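Local coordinates for protein arsenate Reductase (Corynebacterium glutamicum, PDB 3T38) that probably reduces arsenate to arsenite in a thioredoxin-dependent manner, on a low molecular weight tyrosine phosphatase fold, at residues A[196-199]-A[200-204]. Numbering follows the deposited sequence.
Sequences EIDG and RIREL
Arg202 reaches back along the helix to Asp198, one turn earlier. Arg202 CB packs over Asp198 O at 3.7 Å, and CG sits closer to the same oxygen, at 3.3 Å. With CG anti to the carbonyl carbon (chi1 -64°) and the chain extended as far as NE, CD still brushes that carbonyl, and Arg202 NE stands 3.7 Å from both OD1 and OD2 of Asp198, the OD2 pairing being a long salt bridge. The carboxylate and guanidinium planes are turned 49° apart; Arg202 NH2 remains 3.8 Å from Asp198 OD2, and such distances make this a loose pairing. Asp198 has its strongest polar partner in Tyr105, whose OH is hydrogen-bonded to OD1, while OD2 also forms a salt bridge with Arg134. Helix 190-211 packs beside helix 94-106 against the parallel four-stranded sheet of the low molecular weight tyrosine phosphatase fold. The helix's i to i+4 bonding is evident in Arg202 N to Asp198 O, 2.9 Å and 167° at the hydrogen. On the buried side, Ile197 CG2 touches Ile201 CG1 at 3.8 Å, with Ile201 continuing onto Phe86. Glu196 OE2 lies in the Arg200 guanidinium plane at its edge, 3.8 Å from NE, another long salt bridge, while Trp177 makes a cation-pi contact with Arg200.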
ATOM      1  N   GLU A 196     -14.409   1.998 -26.360  1.00 38.11           N
ATOM      2  CA  GLU A 196     -14.738   0.622 -26.007  1.00 38.79           C
ATOM      3  C   GLU A 196     -15.229   0.541 -24.555  1.00 34.68           C
ATOM      4  O   GLU A 196     -16.201  -0.125 -24.268  1.00 35.78           O
ATOM      5  CB  GLU A 196     -13.581  -0.325 -26.261  1.00 39.72           C
ATOM      6  CG  GLU A 196     -13.803  -1.667 -25.577  1.00 46.25           C
ATOM      7  CD  GLU A 196     -12.777  -2.715 -25.973  1.00 56.25           C
ATOM      8  OE1 GLU A 196     -11.634  -2.323 -26.359  1.00 58.61           O
ATOM      9  OE2 GLU A 196     -13.121  -3.932 -25.888  1.00 61.64           O
ATOM     10  N   ILE A 197     -14.580   1.257 -23.656  1.00 30.64           N
ATOM     11  CA  ILE A 197     -14.969   1.216 -22.297  1.00 27.53           C
ATOM     12  C   ILE A 197     -16.375   1.813 -22.085  1.00 29.08           C
ATOM     13  O   ILE A 197     -17.196   1.234 -21.364  1.00 28.04           O
ATOM     14  CB  ILE A 197     -13.928   1.947 -21.441  1.00 27.20           C
ATOM     15  CG1 ILE A 197     -12.616   1.119 -21.387  1.00 24.85           C
ATOM     16  CG2 ILE A 197     -14.501   2.286 -20.016  1.00 22.27           C
ATOM     17  CD1 ILE A 197     -11.418   1.997 -20.769  1.00 21.24           C
ATOM     18  N   ASP A 198     -16.649   2.956 -22.727  1.00 29.88           N
ATOM     19  CA  ASP A 198     -17.967   3.578 -22.694  1.00 30.83           C
ATOM     20  C   ASP A 198     -19.079   2.599 -23.103  1.00 32.41           C
ATOM     21  O   ASP A 198     -20.060   2.438 -22.368  1.00 31.87           O
ATOM     22  CB  ASP A 198     -18.000   4.803 -23.625  1.00 32.99           C
ATOM     23  CG  ASP A 198     -19.201   5.729 -23.346  1.00 36.32           C
ATOM     24  OD1 ASP A 198     -19.826   5.677 -22.233  1.00 36.39           O
ATOM     25  OD2 ASP A 198     -19.521   6.529 -24.233  1.00 41.54           O
ATOM     26  N   GLY A 199     -18.939   1.955 -24.261  1.00 33.44           N
ATOM     27  CA  GLY A 199     -19.848   0.875 -24.615  1.00 35.93           C
ATOM     28  C   GLY A 199     -20.098  -0.149 -23.500  1.00 34.81           C
ATOM     29  O   GLY A 199     -21.246  -0.580 -23.301  1.00 36.26           O
ATOM     30  N   ARG A 200     -19.044  -0.537 -22.767  1.00 33.34           N
ATOM     31  CA  ARG A 200     -19.169  -1.549 -21.720  1.00 33.11           C
ATOM     32  C   ARG A 200     -19.809  -0.947 -20.437  1.00 31.45           C
ATOM     33  O   ARG A 200     -20.560  -1.618 -19.720  1.00 30.05           O
ATOM     34  CB  ARG A 200     -17.795  -2.173 -21.376  1.00 32.08           C
ATOM     35  CG  ARG A 200     -17.213  -3.179 -22.480  1.00 38.53           C
ATOM     36  CD  ARG A 200     -15.753  -3.525 -22.165  1.00 40.32           C
ATOM     37  NE  ARG A 200     -15.216  -4.724 -22.816  1.00 51.20           N
ATOM     38  CZ  ARG A 200     -15.533  -5.982 -22.477  1.00 54.62           C
ATOM     39  NH1 ARG A 200     -16.445  -6.242 -21.526  1.00 53.64           N
ATOM     40  NH2 ARG A 200     -14.959  -6.984 -23.115  1.00 57.06           N
ATOM     41  N   ILE A 201     -19.488   0.309 -20.162  1.00 29.88           N
ATOM     42  CA  ILE A 201     -20.029   1.015 -19.015  1.00 29.51           C
ATOM     43  C   ILE A 201     -21.551   1.185 -19.203  1.00 31.57           C
ATOM     44  O   ILE A 201     -22.322   1.017 -18.251  1.00 31.66           O
ATOM     45  CB  ILE A 201     -19.327   2.420 -18.816  1.00 27.85           C
ATOM     46  CG1 ILE A 201     -17.894   2.242 -18.364  1.00 27.62           C
ATOM     47  CG2 ILE A 201     -20.121   3.336 -17.834  1.00 26.53           C
ATOM     48  CD1 ILE A 201     -17.781   1.600 -16.932  1.00 19.73           C
ATOM     49  N   ARG A 202     -21.982   1.513 -20.426  1.00 33.80           N
ATOM     50  CA  ARG A 202     -23.429   1.608 -20.698  1.00 36.07           C
ATOM     51  C   ARG A 202     -24.210   0.352 -20.363  1.00 35.61           C
ATOM     52  O   ARG A 202     -25.245   0.445 -19.722  1.00 35.21           O
ATOM     53  CB  ARG A 202     -23.734   2.077 -22.109  1.00 38.48           C
ATOM     54  CG  ARG A 202     -23.239   3.487 -22.378  1.00 39.65           C
ATOM     55  CD  ARG A 202     -23.345   3.738 -23.873  1.00 45.87           C
ATOM     56  NE  ARG A 202     -22.925   5.077 -24.235  1.00 47.62           N
ATOM     57  CZ  ARG A 202     -23.717   6.145 -24.183  1.00 49.07           C
ATOM     58  NH1 ARG A 202     -24.967   6.042 -23.770  1.00 47.33           N
ATOM     59  NH2 ARG A 202     -23.239   7.325 -24.542  1.00 52.85           N
ATOM     60  N   GLU A 203     -23.687  -0.809 -20.753  1.00 36.41           N
ATOM     61  CA  GLU A 203     -24.357  -2.082 -20.481  1.00 37.27           C
ATOM     62  C   GLU A 203     -24.304  -2.396 -19.005  1.00 34.33           C
ATOM     63  O   GLU A 203     -25.267  -2.892 -18.458  1.00 33.78           O
ATOM     64  CB  GLU A 203     -23.754  -3.242 -21.269  1.00 39.76           C
ATOM     65  CG  GLU A 203     -23.917  -3.102 -22.772  1.00 48.33           C
ATOM     66  CD  GLU A 203     -25.370  -2.747 -23.212  1.00 59.44           C
ATOM     67  OE1 GLU A 203     -26.339  -3.463 -22.796  1.00 60.91           O
ATOM     68  OE2 GLU A 203     -25.524  -1.749 -23.987  1.00 60.87           O
ATOM     69  N   LEU A 204     -23.181  -2.077 -18.364  1.00 31.77           N
ATOM     70  CA  LEU A 204     -23.038  -2.348 -16.974  1.00 30.57           C
ATOM     71  C   LEU A 204     -24.067  -1.519 -16.193  1.00 31.42           C
ATOM     72  O   LEU A 204     -24.752  -2.084 -15.361  1.00 32.34           O
ATOM     73  CB  LEU A 204     -21.620  -2.069 -16.475  1.00 28.61           C
ATOM     74  CG  LEU A 204     -21.472  -2.054 -14.946  1.00 26.65           C
ATOM     75  CD1 LEU A 204     -21.685  -3.465 -14.339  1.00 30.23           C
ATOM     76  CD2 LEU A 204     -20.125  -1.514 -14.512  1.00 28.76           C
TER